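Local atomic coordinates of SmhA (Serratia marcescens, PDB entry 7A27), a protein that probably serves as the A component of Smh, a tripartite alpha-pore forming toxin, and is seen here in its soluble form. Residues N33-Q38 / N59-Q64; K55-Q60 / P142-F147. One frame throughout, in Å; residues are numbered along the deposited sequence.

Contact 1 of 2, residues N33-Q38 / N59-Q64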
loop_
_atom_site.group_PDB
_atom_site.type_symbol
_atom_site.label_atom_id
_atom_site.label_comp_id
_atom_site.label_asym_id
_atom_site.label_seq_id
_atom_site.Cartn_x
_atom_site.Cartn_y
_atom_site.Cartn_z
ATOM N N ASN A 33 -1.462 -7.877 -8.070
ATOM C CA ASN A 33 -0.760 -8.840 -8.948
ATOM C C ASN A 33 -1.326 -10.243 -8.712
ATOM O O ASN A 33 -1.401 -11.017 -9.686
ATOM C CB ASN A 33 0.750 -8.818 -8.731
ATOM C CG ASN A 33 1.426 -7.651 -9.413
ATOM O OD1 ASN A 33 1.106 -7.311 -10.562
ATOM N ND2 ASN A 33 2.391 -7.060 -8.717
ATOM N N LEU A 34 -1.715 -10.556 -7.476
ATOM C CA LEU A 34 -2.253 -11.890 -7.131
ATOM C C LEU A 34 -3.610 -12.058 -7.827
ATOM O O LEU A 34 -3.827 -13.105 -8.419
ATOM C CB LEU A 34 -2.370 -12.025 -5.611
ATOM C CG LEU A 34 -2.855 -13.381 -5.112
ATOM C CD1 LEU A 34 -1.834 -14.478 -5.373
ATOM C CD2 LEU A 34 -3.166 -13.317 -3.639
ATOM N N LEU A 35 -4.481 -11.051 -7.773
ATOM C CA LEU A 35 -5.827 -11.078 -8.416
ATOM C C LEU A 35 -5.725 -11.221 -9.937
ATOM O O LEU A 35 -6.639 -11.880 -10.532
ATOM C CB LEU A 35 -6.562 -9.785 -8.078
ATOM C CG LEU A 35 -7.209 -9.750 -6.703
ATOM C CD1 LEU A 35 -7.678 -8.340 -6.415
ATOM C CD2 LEU A 35 -8.364 -10.733 -6.629
ATOM N N LEU A 36 -4.674 -10.645 -10.539
ATOM C CA LEU A 36 -4.450 -10.628 -12.011
ATOM C C LEU A 36 -3.725 -11.892 -12.467
ATOM O O LEU A 36 -3.798 -12.169 -13.676
ATOM C CB LEU A 36 -3.648 -9.375 -12.384
ATOM C CG LEU A 36 -4.389 -8.059 -12.197
ATOM C CD1 LEU A 36 -3.445 -6.872 -12.209
ATOM C CD2 LEU A 36 -5.471 -7.897 -13.252
ATOM N N SER A 37 -3.034 -12.604 -11.572
ATOM C CA SER A 37 -2.275 -13.847 -11.883
ATOM C C SER A 37 -3.194 -15.054 -11.738
ATOM O O SER A 37 -3.024 -16.031 -12.475
ATOM C CB SER A 37 -1.050 -13.989 -11.008
ATOM O OG SER A 37 -0.180 -12.883 -11.194
ATOM N N GLN A 38 -4.132 -14.970 -10.812
ATOM C CA GLN A 38 -5.108 -16.039 -10.503
ATOM C C GLN A 38 -5.797 -16.473 -11.794
ATOM O O GLN A 38 -6.295 -15.612 -12.516
ATOM C CB GLN A 38 -6.120 -15.540 -9.460
ATOM C CG GLN A 38 -7.239 -16.524 -9.148
ATOM C CD GLN A 38 -6.715 -17.868 -8.711
ATOM O OE1 GLN A 38 -5.888 -17.973 -7.809
ATOM N NE2 GLN A 38 -7.203 -18.912 -9.362
ATOM N N ASN A 59 -14.056 -10.795 -12.661
ATOM C CA ASN A 59 -13.793 -9.819 -13.752
ATOM C C ASN A 59 -13.731 -8.406 -13.156
ATOM O O ASN A 59 -12.759 -7.697 -13.423
ATOM C CB ASN A 59 -14.844 -9.856 -14.861
ATOM C CG ASN A 59 -14.409 -9.000 -16.030
ATOM O OD1 ASN A 59 -14.971 -7.928 -16.242
ATOM N ND2 ASN A 59 -13.358 -9.420 -16.726
ATOM N N GLN A 60 -14.725 -8.032 -12.347
ATOM C CA GLN A 60 -14.838 -6.677 -11.771
ATOM C C GLN A 60 -13.629 -6.407 -10.860
ATOM O O GLN A 60 -13.187 -5.251 -10.815
ATOM C CB GLN A 60 -16.239 -6.520 -11.170
ATOM C CG GLN A 60 -16.548 -5.103 -10.682
ATOM C CD GLN A 60 -16.440 -3.994 -11.712
ATOM O OE1 GLN A 60 -15.679 -3.027 -11.536
ATOM N NE2 GLN A 60 -17.221 -4.119 -12.784
ATOM N N LEU A 61 -13.062 -7.434 -10.217
ATOM C CA LEU A 61 -11.871 -7.308 -9.320
ATOM C C LEU A 61 -10.599 -7.089 -10.149
ATOM O O LEU A 61 -9.793 -6.230 -9.766
ATOM C CB LEU A 61 -11.715 -8.552 -8.442
ATOM C CG LEU A 61 -12.665 -8.659 -7.252
ATOM C CD1 LEU A 61 -12.553 -10.036 -6.629
ATOM C CD2 LEU A 61 -12.398 -7.572 -6.219
ATOM N N ARG A 62 -10.416 -7.837 -11.236
ATOM C CA ARG A 62 -9.229 -7.688 -12.113
ATOM C C ARG A 62 -9.212 -6.270 -12.692
ATOM O O ARG A 62 -8.110 -5.700 -12.774
ATOM C CB ARG A 62 -9.210 -8.779 -13.184
ATOM C CG ARG A 62 -9.008 -10.165 -12.595
ATOM C CD ARG A 62 -9.419 -11.266 -13.538
ATOM N NE ARG A 62 -8.496 -11.428 -14.647
ATOM C CZ ARG A 62 -7.436 -12.214 -14.627
ATOM N NH1 ARG A 62 -7.130 -12.913 -13.547
ATOM N NH2 ARG A 62 -6.675 -12.281 -15.702
ATOM N N GLN A 63 -10.377 -5.705 -13.042
ATOM C CA GLN A 63 -10.484 -4.311 -13.554
ATOM C C GLN A 63 -9.931 -3.366 -12.482
ATOM O O GLN A 63 -9.090 -2.534 -12.817
ATOM C CB GLN A 63 -11.911 -3.905 -13.944
ATOM C CG GLN A 63 -12.513 -4.758 -15.050
ATOM C CD GLN A 63 -13.853 -4.265 -15.544
ATOM O OE1 GLN A 63 -14.126 -3.080 -15.588
ATOM N NE2 GLN A 63 -14.709 -5.177 -15.964
ATOM N N GLN A 64 -10.326 -3.529 -11.217
ATOM C CA GLN A 64 -9.906 -2.613 -10.124
ATOM C C GLN A 64 -8.439 -2.833 -9.758
ATOM O O GLN A 64 -7.800 -1.847 -9.337
ATOM C CB GLN A 64 -10.834 -2.766 -8.925
ATOM C CG GLN A 64 -12.256 -2.356 -9.267
ATOM C CD GLN A 64 -12.264 -1.000 -9.930
ATOM O OE1 GLN A 64 -11.542 -0.079 -9.534
ATOM N NE2 GLN A 64 -13.056 -0.880 -10.980
#

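Contact 2 of 2, residues K55-Q60 / P142-F147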
loop_
_atom_site.group_PDB
_atom_site.type_symbol
_atom_site.label_atom_id
_atom_site.label_comp_id
_atom_site.label_asym_id
_atom_site.label_seq_id
_atom_site.Cartn_x
_atom_site.Cartn_y
_atom_site.Cartn_z
ATOM N N LYS A 55 -17.728 -15.394 -12.082
ATOM C CA LYS A 55 -17.049 -14.840 -13.288
ATOM C C LYS A 55 -17.191 -13.310 -13.318
ATOM O O LYS A 55 -16.201 -12.651 -13.660
ATOM C CB LYS A 55 -17.621 -15.436 -14.578
ATOM C CG LYS A 55 -17.181 -16.860 -14.894
ATOM C CD LYS A 55 -17.815 -17.428 -16.156
ATOM C CE LYS A 55 -17.396 -18.855 -16.463
ATOM N NZ LYS A 55 -18.205 -19.447 -17.553
ATOM N N ALA A 56 -18.371 -12.769 -12.986
ATOM C CA ALA A 56 -18.673 -11.314 -12.976
ATOM C C ALA A 56 -17.850 -10.625 -11.890
ATOM O O ALA A 56 -17.306 -9.550 -12.173
ATOM C CB ALA A 56 -20.143 -11.060 -12.753
ATOM N N TYR A 57 -17.786 -11.215 -10.694
ATOM C CA TYR A 57 -17.038 -10.661 -9.541
ATOM C C TYR A 57 -15.540 -10.733 -9.832
ATOM O O TYR A 57 -14.838 -9.729 -9.616
ATOM C CB TYR A 57 -17.401 -11.400 -8.253
ATOM C CG TYR A 57 -16.763 -10.888 -6.979
ATOM C CD1 TYR A 57 -16.905 -9.568 -6.573
ATOM C CD2 TYR A 57 -16.107 -11.754 -6.121
ATOM C CE1 TYR A 57 -16.366 -9.118 -5.380
ATOM C CE2 TYR A 57 -15.572 -11.323 -4.918
ATOM C CZ TYR A 57 -15.702 -10.003 -4.544
ATOM O OH TYR A 57 -15.174 -9.598 -3.354
ATOM N N GLN A 58 -15.062 -11.876 -10.319
ATOM C CA GLN A 58 -13.626 -12.087 -10.621
ATOM C C GLN A 58 -13.196 -11.057 -11.673
ATOM O O GLN A 58 -12.086 -10.485 -11.527
ATOM C CB GLN A 58 -13.371 -13.532 -11.061
ATOM C CG GLN A 58 -11.900 -13.908 -11.061
ATOM C CD GLN A 58 -11.682 -15.396 -11.177
ATOM O OE1 GLN A 58 -12.468 -16.127 -11.786
ATOM N NE2 GLN A 58 -10.572 -15.846 -10.614
ATOM N N ASN A 59 -14.056 -10.795 -12.661
ATOM C CA ASN A 59 -13.793 -9.819 -13.752
ATOM C C ASN A 59 -13.731 -8.406 -13.156
ATOM O O ASN A 59 -12.759 -7.697 -13.423
ATOM C CB ASN A 59 -14.844 -9.856 -14.861
ATOM C CG ASN A 59 -14.409 -9.000 -16.030
ATOM O OD1 ASN A 59 -14.971 -7.928 -16.242
ATOM N ND2 ASN A 59 -13.358 -9.420 -16.726
ATOM N N GLN A 60 -14.725 -8.032 -12.347
ATOM C CA GLN A 60 -14.838 -6.677 -11.771
ATOM C C GLN A 60 -13.629 -6.407 -10.860
ATOM O O GLN A 60 -13.187 -5.251 -10.815
ATOM C CB GLN A 60 -16.239 -6.520 -11.170
ATOM C CG GLN A 60 -16.548 -5.103 -10.682
ATOM C CD GLN A 60 -16.440 -3.994 -11.712
ATOM O OE1 GLN A 60 -15.679 -3.027 -11.536
ATOM N NE2 GLN A 60 -17.221 -4.119 -12.784
ATOM N N PRO A 142 -19.160 -2.026 -1.120
ATOM C CA PRO A 142 -20.412 -2.649 -1.545
ATOM C C PRO A 142 -20.271 -3.795 -2.557
ATOM O O PRO A 142 -21.126 -4.641 -2.571
ATOM C CB PRO A 142 -21.175 -1.500 -2.219
ATOM C CG PRO A 142 -20.608 -0.265 -1.574
ATOM C CD PRO A 142 -19.143 -0.594 -1.433
ATOM N N LEU A 143 -19.224 -3.779 -3.388
ATOM C CA LEU A 143 -18.960 -4.835 -4.401
ATOM C C LEU A 143 -18.649 -6.137 -3.665
ATOM O O LEU A 143 -19.230 -7.180 -4.033
ATOM C CB LEU A 143 -17.782 -4.447 -5.299
ATOM C CG LEU A 143 -17.461 -5.460 -6.410
ATOM C CD1 LEU A 143 -18.421 -5.326 -7.585
ATOM C CD2 LEU A 143 -16.041 -5.300 -6.907
ATOM N N MET A 144 -17.745 -6.069 -2.685
ATOM C CA MET A 144 -17.337 -7.228 -1.850
ATOM C C MET A 144 -18.504 -7.601 -0.922
ATOM O O MET A 144 -18.804 -8.815 -0.783
ATOM C CB MET A 144 -16.088 -6.900 -1.028
ATOM C CG MET A 144 -15.508 -8.109 -0.329
ATOM S SD MET A 144 -13.979 -7.747 0.552
ATOM C CE MET A 144 -14.576 -6.616 1.808
ATOM N N GLY A 145 -19.152 -6.594 -0.332
ATOM C CA GLY A 145 -20.307 -6.781 0.558
ATOM C C GLY A 145 -21.395 -7.607 -0.105
ATOM O O GLY A 145 -21.980 -8.474 0.575
ATOM N N ASN A 146 -21.672 -7.347 -1.384
ATOM C CA ASN A 146 -22.742 -8.025 -2.160
ATOM C C ASN A 146 -22.332 -9.470 -2.452
ATOM O O ASN A 146 -23.209 -10.349 -2.451
ATOM C CB ASN A 146 -23.068 -7.296 -3.463
ATOM C CG ASN A 146 -23.839 -6.013 -3.248
ATOM O OD1 ASN A 146 -24.520 -5.840 -2.238
ATOM N ND2 ASN A 146 -23.755 -5.118 -4.213
ATOM N N PHE A 147 -21.053 -9.714 -2.711
ATOM C CA PHE A 147 -20.578 -11.078 -3.034
ATOM C C PHE A 147 -20.598 -11.898 -1.741
ATOM O O PHE A 147 -20.910 -13.100 -1.835
ATOM C CB PHE A 147 -19.221 -11.065 -3.747
ATOM C CG PHE A 147 -18.832 -12.413 -4.309
ATOM C CD1 PHE A 147 -19.504 -12.939 -5.399
ATOM C CD2 PHE A 147 -17.839 -13.179 -3.714
ATOM C CE1 PHE A 147 -19.170 -14.187 -5.899
ATOM C CE2 PHE A 147 -17.501 -14.426 -4.220
ATOM C CZ PHE A 147 -18.171 -14.931 -5.309
#

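Contact 1 of 2, residues N33-Q38 / N59-Q64
R62 lays its guanidinium across the C-terminal end of helix 14-37, where the final carbonyls, from L35 on, lie beyond the last helical amides. Its NH1 gives a weak, bent hydrogen bond to the backbone O of Q38, 3.0 Å away with an N-H...O angle of 123°, and this oxygen meets the rim of the guanidinium, close to the plane of the group. The same NH1 is 3.2 Å from the O of L35, which approaches obliquely, while the CA of L36 lies over one face of the group. The first torsion of R62 turns CG away from the carbonyl carbon, and the chain bends at chi3 (72°), which turns the head toward the carbonyls instead of letting it run straight past them. Arginine suits the spot: its long chain reaches across, and its positive charge probably favours the negative end of a helix dipole. The two helices follow one another in the long alpha-helical bundle, and their short segments cross steeply, their directions 135° apart and their axes 9.0 Å apart. L36 meets the aliphatic base of the arginine, its CD2 lying 3.8 Å from CB of R62 as the two side chains cross at a slant. Deeper in, L35 and L61 point toward each other's helix and touch through methyls, CD2 of L35 to CD1 of L61 at 4.2 Å; helix 272-299 packs against both, a place for branched apolar residues. Q38, the first residue to leave helical geometry, sends its amide away from R62, with OE1 accepting from S234 N and Q283 NE2.

Contact 2 of 2, residues K55-Q60 / P142-F147
Antiparallel helix packing within the long bundle brings helix 48-96 against helix 104-155, their short segments at 158° with axes 11.3 Å apart, a separation filled by large side chains. At its centre Y57 and F147 form an offset stack, with ring centroids 4.1 Å apart and planes turned by only 18°. CD2 of Y57 lies over the middle of the F147 ring, whereas CG of F147 sits over the Y57 face toward its rim. Beside the ring overlap, CB of F147 makes a CH-pi contact, sitting almost straight over the Y57 centroid at 3.6 Å. Both aromatic rings are carried anti to the backbone N, chi1 being near 180° in each, which extends them across the gap toward the opposite helix. L143 fits at the edge of the tyrosine ring, where its CG lies in the ring plane and 4.0 Å from CE1 of Y57. Its CD1 also meets CG of Q60 at 3.6 Å, so the glutamine contributes its aliphatic part here, as befits a partly exposed margin. The Y57 hydroxyl reaches the base of M144, OH to CG 3.4 Å, and hydrogen-bonds to OE1 of Q281; tyrosine thus joins an apolar ring to a polar end that needs a partner. Q281 belongs to helix 272-299, which also meets Y57 through V280 and A284 and touches M144, making it the third helix around this pair.

In the fold
Helix 48-96 takes part in both contacts, and its segments 55-60 and 59-64 overlap at N59 and Q60, of which only Q60 takes part, and only in contact 2; different sides of the helix are used. Contact 1 turns it toward helix 14-37, contact 2 toward helix 104-155, with centres about 11 Å apart. The first is the more buried and its centre lies nearer the chain centre, about 16 Å against 21 Å; it combines leucine packing with an arginine at a helix end. The second, partly buried, relies on aromatic stacking and apolar contacts. Helix 272-299 covers both. Q38 packs on Q58, CG to NE2 3.7 Å, so the two contacts also touch directly.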